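PDB 2NO4: (S)-2-haloacid dehalogenase IVA from Burkholderia cepacia, which catalyses the hydrolytic dehalogenation of short-chain (S)-2-haloalkanoic acids to the corresponding (R)-2-hydroxyalkanoic acids, inverting the configuration at the halogen-bearing carbon. Local coordinates for residues Y22-D27 against V202-Q207; S186-L191 against P210-F215. All blocks are in the same frame, centred on the assembly; numbering follows the deposited sequence.

Interaction 1 of 2, residues Y22-D27 against V202-Q207. With SO4 (sulfate ion), chain H; SO4 (sulfate ion), chain L.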
loop_
_atom_site.group_PDB
_atom_site.type_symbol
_atom_site.label_atom_id
_atom_site.label_comp_id
_atom_site.label_asym_id
_atom_site.label_seq_id
_atom_site.Cartn_x
_atom_site.Cartn_y
_atom_site.Cartn_z
ATOM N N TYR B 22 -13.376 6.460 -6.150
ATOM C CA TYR B 22 -13.260 6.507 -4.692
ATOM C C TYR B 22 -12.141 7.465 -4.294
ATOM O O TYR B 22 -10.953 7.157 -4.470
ATOM C CB TYR B 22 -13.016 5.088 -4.118
ATOM C CG TYR B 22 -14.259 4.236 -4.294
ATOM C CD1 TYR B 22 -15.375 4.432 -3.458
ATOM C CD2 TYR B 22 -14.357 3.304 -5.342
ATOM C CE1 TYR B 22 -16.554 3.675 -3.610
ATOM C CE2 TYR B 22 -15.526 2.557 -5.526
ATOM C CZ TYR B 22 -16.627 2.751 -4.675
ATOM O OH TYR B 22 -17.785 2.005 -4.836
ATOM N N GLY B 23 -12.536 8.627 -3.804
ATOM C CA GLY B 23 -11.562 9.687 -3.445
ATOM C C GLY B 23 -11.627 10.907 -4.358
ATOM O O GLY B 23 -11.205 12.000 -3.974
ATOM N N THR B 24 -12.188 10.718 -5.553
ATOM C CA THR B 24 -12.241 11.764 -6.585
ATOM C C THR B 24 -13.669 12.264 -6.787
ATOM O O THR B 24 -13.942 13.451 -6.605
ATOM C CB THR B 24 -11.639 11.236 -7.889
ATOM O OG1 THR B 24 -10.317 10.760 -7.620
ATOM C CG2 THR B 24 -11.566 12.335 -9.014
ATOM N N LEU B 25 -14.569 11.355 -7.174
ATOM C CA LEU B 25 -15.986 11.688 -7.338
ATOM C C LEU B 25 -16.762 11.393 -6.065
ATOM O O LEU B 25 -17.711 12.092 -5.768
ATOM C CB LEU B 25 -16.620 10.904 -8.503
ATOM C CG LEU B 25 -16.032 11.212 -9.894
ATOM C CD1 LEU B 25 -16.677 10.352 -10.972
ATOM C CD2 LEU B 25 -16.104 12.720 -10.243
ATOM N N LEU B 26 -16.326 10.364 -5.333
ATOM C CA LEU B 26 -16.980 9.875 -4.113
ATOM C C LEU B 26 -16.061 10.118 -2.923
ATOM O O LEU B 26 -14.866 9.838 -2.978
ATOM C CB LEU B 26 -17.275 8.378 -4.222
ATOM C CG LEU B 26 -18.215 7.989 -5.368
ATOM C CD1 LEU B 26 -18.401 6.469 -5.458
ATOM C CD2 LEU B 26 -19.560 8.699 -5.143
ATOM N N ASP B 27 -16.649 10.585 -1.836
ATOM C CA ASP B 27 -15.890 11.012 -0.658
ATOM C C ASP B 27 -15.656 9.828 0.301
ATOM O O ASP B 27 -16.555 9.463 1.044
ATOM C CB ASP B 27 -16.673 12.133 0.021
ATOM C CG ASP B 27 -15.917 12.780 1.129
ATOM O OD1 ASP B 27 -14.977 12.177 1.694
ATOM O OD2 ASP B 27 -16.278 13.923 1.434
ATOM N N VAL B 202 -4.622 14.826 -14.540
ATOM C CA VAL B 202 -5.031 15.990 -13.770
ATOM C C VAL B 202 -5.356 15.548 -12.358
ATOM O O VAL B 202 -6.247 14.706 -12.130
ATOM C CB VAL B 202 -6.255 16.665 -14.387
ATOM C CG1 VAL B 202 -6.754 17.839 -13.465
ATOM C CG2 VAL B 202 -5.942 17.105 -15.828
ATOM N N ARG B 203 -4.585 16.074 -11.419
ATOM C CA ARG B 203 -4.838 15.831 -10.000
ATOM C C ARG B 203 -5.878 16.814 -9.421
ATOM O O ARG B 203 -5.779 18.022 -9.635
ATOM C CB ARG B 203 -3.535 15.976 -9.217
ATOM C CG ARG B 203 -3.805 15.842 -7.744
ATOM C CD ARG B 203 -2.680 15.337 -7.011
ATOM N NE ARG B 203 -3.072 15.002 -5.644
ATOM C CZ ARG B 203 -2.198 14.680 -4.703
ATOM N NH1 ARG B 203 -0.903 14.671 -4.978
ATOM N NH2 ARG B 203 -2.615 14.410 -3.473
ATOM N N ILE B 204 -6.874 16.274 -8.717
ATOM C CA ILE B 204 -7.715 17.063 -7.803
ATOM C C ILE B 204 -7.053 16.977 -6.423
ATOM O O ILE B 204 -7.082 15.924 -5.787
ATOM C CB ILE B 204 -9.175 16.578 -7.730
ATOM C CG1 ILE B 204 -9.729 16.223 -9.128
ATOM C CG2 ILE B 204 -10.075 17.630 -7.036
ATOM C CD1 ILE B 204 -9.790 17.377 -10.105
ATOM N N ASN B 205 -6.403 18.070 -6.023
ATOM C CA ASN B 205 -5.688 18.164 -4.760
ATOM C C ASN B 205 -6.446 19.170 -3.907
ATOM O O ASN B 205 -6.188 20.384 -3.937
ATOM C CB ASN B 205 -4.230 18.560 -5.008
ATOM C CG ASN B 205 -3.350 18.369 -3.785
ATOM O OD1 ASN B 205 -3.842 18.225 -2.649
ATOM N ND2 ASN B 205 -2.047 18.397 -4.000
ATOM N N ARG B 206 -7.448 18.664 -3.194
ATOM C CA ARG B 206 -8.356 19.530 -2.429
ATOM C C ARG B 206 -7.664 20.236 -1.252
ATOM O O ARG B 206 -7.972 21.388 -0.973
ATOM C CB ARG B 206 -9.530 18.713 -1.924
ATOM C CG ARG B 206 -10.518 18.384 -3.031
ATOM C CD ARG B 206 -11.695 17.597 -2.530
ATOM N NE ARG B 206 -12.497 17.293 -3.703
ATOM C CZ ARG B 206 -12.407 16.172 -4.420
ATOM N NH1 ARG B 206 -11.534 15.215 -4.084
ATOM N NH2 ARG B 206 -13.153 16.047 -5.506
ATOM N N GLN B 207 -6.744 19.559 -0.570
ATOM C CA GLN B 207 -6.141 20.118 0.623
ATOM C C GLN B 207 -4.707 20.611 0.394
ATOM O O GLN B 207 -4.057 21.083 1.283
ATOM C CB GLN B 207 -6.169 19.081 1.749
ATOM C CG GLN B 207 -7.567 18.672 2.223
ATOM C CD GLN B 207 -7.513 17.540 3.242
ATOM O OE1 GLN B 207 -7.620 17.778 4.452
ATOM N NE2 GLN B 207 -7.333 16.301 2.762
HETATM S S SO4 H . -10.927 3.763 -7.386
HETATM O O1 SO4 H . -12.150 4.396 -7.824
HETATM O O2 SO4 H . -11.190 2.728 -6.391
HETATM O O3 SO4 H . -10.150 3.249 -8.490
HETATM O O4 SO4 H . -10.184 4.839 -6.734
HETATM S S SO4 L . -15.180 19.346 -5.170
HETATM O O1 SO4 L . -16.531 18.861 -5.536
HETATM O O2 SO4 L . -14.813 19.061 -3.757
HETATM O O3 SO4 L . -14.260 18.723 -6.091
HETATM O O4 SO4 L . -15.121 20.795 -5.226
#
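Arg206 reaches across to the 22-27 loop and takes hold of two successive backbone carbonyls. NH2 donates to Thr24 O at 2.9 Å, in the plane of that carbonyl though tilted from the guanidinium plane, while NH1 makes a weaker, more bent bond to Gly23 O (3.2 Å, 132°). The chain is extended from CG to NE, and a turn of 94° about CD-NE then brings the NH1 and NH2 edge to the loop. Within 202-207, CG2 of Ile204 packs over one guanidinium face. The chain L sulfate, like its chain H counterpart probably from the crystallisation liquor, takes the neighbouring edge: Arg206 NE lies 2.9 Å from its O2 and NH2 3.0 Å from its O3, so NH2 serves both loop and anion. Apolar contact is slight by comparison: CG1 of Ile204 meets CG2 of Thr24 at 4.3 Å, and Thr24 OG1 turns instead to the nucleophile Asp20. Inside the loop, Gly23 N bonds to Leu26 O at 2.8 Å. The chain H sulfate accepts a nearly straight bond from Tyr22 N to its O1 (2.9 Å, 170°) and is also bound by Ala21, Ser128, Asn129 and Lys161, in the haloacid-binding site. The 22-27 segment follows the nucleophile-bearing strand of the Rossmann-like HAD core, and Arg206 ties it to the loop just after strand 200-204.

Interaction 2 of 2, residues S186-L191 against P210-F215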
loop_
_atom_site.group_PDB
_atom_site.type_symbol
_atom_site.label_atom_id
_atom_site.label_comp_id
_atom_site.label_asym_id
_atom_site.label_seq_id
_atom_site.Cartn_x
_atom_site.Cartn_y
_atom_site.Cartn_z
ATOM N N SER B 186 -7.843 12.088 -7.486
ATOM C CA SER B 186 -7.216 12.597 -6.265
ATOM C C SER B 186 -6.126 11.692 -5.707
ATOM O O SER B 186 -5.439 12.061 -4.746
ATOM C CB SER B 186 -8.269 12.812 -5.180
ATOM O OG SER B 186 -9.186 13.810 -5.589
ATOM N N ASN B 187 -6.000 10.488 -6.262
ATOM C CA ASN B 187 -5.050 9.505 -5.707
ATOM C C ASN B 187 -3.744 9.551 -6.454
ATOM O O ASN B 187 -3.719 9.226 -7.623
ATOM C CB ASN B 187 -5.663 8.093 -5.775
ATOM C CG ASN B 187 -6.980 8.016 -5.009
ATOM O OD1 ASN B 187 -7.067 8.482 -3.877
ATOM N ND2 ASN B 187 -8.014 7.498 -5.644
ATOM N N ALA B 188 -2.679 9.984 -5.777
ATOM C CA ALA B 188 -1.372 10.165 -6.409
ATOM C C ALA B 188 -0.798 8.907 -7.080
ATOM O O ALA B 188 -0.166 9.025 -8.114
ATOM C CB ALA B 188 -0.352 10.784 -5.412
ATOM N N TRP B 189 -1.027 7.719 -6.496
ATOM C CA TRP B 189 -0.540 6.447 -7.046
ATOM C C TRP B 189 -1.263 6.114 -8.398
ATOM O O TRP B 189 -0.689 5.536 -9.298
ATOM C CB TRP B 189 -0.712 5.297 -5.993
ATOM C CG TRP B 189 -2.056 5.243 -5.356
ATOM C CD1 TRP B 189 -2.411 5.829 -4.177
ATOM C CD2 TRP B 189 -3.265 4.638 -5.884
ATOM N NE1 TRP B 189 -3.741 5.633 -3.925
ATOM C CE2 TRP B 189 -4.297 4.904 -4.947
ATOM C CE3 TRP B 189 -3.570 3.893 -7.048
ATOM C CZ2 TRP B 189 -5.641 4.477 -5.129
ATOM C CZ3 TRP B 189 -4.938 3.457 -7.234
ATOM C CH2 TRP B 189 -5.935 3.749 -6.270
ATOM N N ASP B 190 -2.518 6.512 -8.489
ATOM C CA ASP B 190 -3.380 6.303 -9.637
ATOM C C ASP B 190 -2.954 7.262 -10.756
ATOM O O ASP B 190 -2.847 6.852 -11.916
ATOM C CB ASP B 190 -4.827 6.550 -9.191
ATOM C CG ASP B 190 -5.874 6.162 -10.250
ATOM O OD1 ASP B 190 -5.570 5.383 -11.194
ATOM O OD2 ASP B 190 -7.031 6.661 -10.096
ATOM N N LEU B 191 -2.688 8.520 -10.414
ATOM C CA LEU B 191 -2.069 9.476 -11.363
ATOM C C LEU B 191 -0.675 8.994 -11.831
ATOM O O LEU B 191 -0.324 9.173 -12.976
ATOM C CB LEU B 191 -1.996 10.900 -10.786
ATOM C CG LEU B 191 -3.382 11.460 -10.407
ATOM C CD1 LEU B 191 -3.219 12.457 -9.271
ATOM C CD2 LEU B 191 -4.103 12.055 -11.621
ATOM N N PRO B 210 1.356 17.299 -0.387
ATOM C CA PRO B 210 2.634 17.348 -1.064
ATOM C C PRO B 210 2.630 16.458 -2.322
ATOM O O PRO B 210 1.796 15.514 -2.432
ATOM C CB PRO B 210 3.629 16.834 0.011
ATOM C CG PRO B 210 2.934 17.059 1.283
ATOM C CD PRO B 210 1.506 16.724 0.967
ATOM N N PRO B 211 3.505 16.783 -3.296
ATOM C CA PRO B 211 3.587 16.030 -4.565
ATOM C C PRO B 211 4.212 14.618 -4.320
ATOM O O PRO B 211 5.008 14.434 -3.358
ATOM C CB PRO B 211 4.511 16.913 -5.433
ATOM C CG PRO B 211 5.420 17.593 -4.403
ATOM C CD PRO B 211 4.473 17.903 -3.238
ATOM N N GLU B 212 3.824 13.637 -5.149
ATOM C CA GLU B 212 4.385 12.267 -5.103
ATOM C C GLU B 212 4.470 11.714 -6.532
ATOM O O GLU B 212 3.843 12.266 -7.417
ATOM C CB GLU B 212 3.503 11.322 -4.287
ATOM C CG GLU B 212 3.147 11.772 -2.869
ATOM C CD GLU B 212 2.234 10.757 -2.176
ATOM O OE1 GLU B 212 2.720 9.786 -1.580
ATOM O OE2 GLU B 212 1.020 10.957 -2.188
ATOM N N TYR B 213 5.219 10.615 -6.734
ATOM C CA TYR B 213 5.289 9.933 -8.044
ATOM C C TYR B 213 5.680 10.904 -9.159
ATOM O O TYR B 213 5.047 10.979 -10.225
ATOM C CB TYR B 213 3.963 9.224 -8.366
ATOM C CG TYR B 213 3.556 8.207 -7.314
ATOM C CD1 TYR B 213 2.679 8.558 -6.276
ATOM C CD2 TYR B 213 4.113 6.897 -7.337
ATOM C CE1 TYR B 213 2.317 7.602 -5.312
ATOM C CE2 TYR B 213 3.753 5.934 -6.379
ATOM C CZ TYR B 213 2.862 6.299 -5.374
ATOM O OH TYR B 213 2.528 5.336 -4.446
ATOM N N GLU B 214 6.736 11.652 -8.901
ATOM C CA GLU B 214 7.136 12.764 -9.754
ATOM C C GLU B 214 7.738 12.324 -11.080
ATOM O O GLU B 214 7.763 13.123 -12.016
ATOM C CB GLU B 214 8.102 13.680 -9.017
ATOM C CG GLU B 214 7.452 14.329 -7.797
ATOM C CD GLU B 214 8.116 15.647 -7.426
ATOM O OE1 GLU B 214 7.394 16.667 -7.292
ATOM O OE2 GLU B 214 9.359 15.664 -7.290
ATOM N N PHE B 215 8.189 11.065 -11.172
ATOM C CA PHE B 215 8.583 10.469 -12.471
ATOM C C PHE B 215 7.431 10.464 -13.489
ATOM O O PHE B 215 7.683 10.287 -14.652
ATOM C CB PHE B 215 9.140 9.039 -12.305
ATOM C CG PHE B 215 8.151 8.094 -11.682
ATOM C CD1 PHE B 215 7.152 7.515 -12.452
ATOM C CD2 PHE B 215 8.150 7.872 -10.302
ATOM C CE1 PHE B 215 6.191 6.668 -11.830
ATOM C CE2 PHE B 215 7.190 7.026 -9.690
ATOM C CZ PHE B 215 6.244 6.447 -10.431
HETATM O O HOH W 1 0.736 11.620 -8.663
#
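The start of helix 188-197, within a region considered important for catalytic activity, packs against the irregular loop leading to strand 220-222, and Tyr213 supplies most of the loop's share. Its ring lies against the first turn: Trp189 CA sits over one face, offset toward the rim, in a CH-pi contact 3.9 Å from the ring centroid. Further along the phenol, Trp189 CB is 3.6 Å from Tyr213 OH, while Tyr213 CD1 approaches Ala188 O at 3.4 Å. The indole itself leads off from the loop, because chi1 of 48° sets CG between the backbone N and the carbonyl carbon. Ala188 CB meets both loop side chains, 3.9 Å from Tyr213 CD1 and 3.5 Å from Glu212 OE2. No direct hydrogen bond joins the segments; a water lies 2.8 Å from Ala188 O and makes at most a weak, long contact with Glu212 O. The polar ends of both loop side chains are engaged by the second subunit, Glu212 OE1 by Arg53 and Tyr57 and Tyr213 OH by Glu56 and Thr60, which places the contact at the dimer interface. Behind it, Ala188 and Leu191 rest on Arg203 of strand 200-204, and Asp190 packs on Phe183 of strand 181-185.

Interactions 1 and 2 have centres 12 Å apart and meet at Ser186, just before helix 188-197. Ser186 N lies 2.8 Å from Thr24 OG1, a probable hydrogen bond, and Ser186 OG is 3.0 Å from Ile204 O, so this residue touches both sides of interaction 1. Asn187 ND2 adds a bond to Tyr22 O. The segments alternate along the chain, in the order 22-27, 186-191, 202-207, 210-215. Both contacts flank the active site: the side chain of Thr24 is about 3 Å from that of Asp20, and that of Trp189 about 4 Å from the chain H sulfate. Interaction 2 extends these connections to the second subunit.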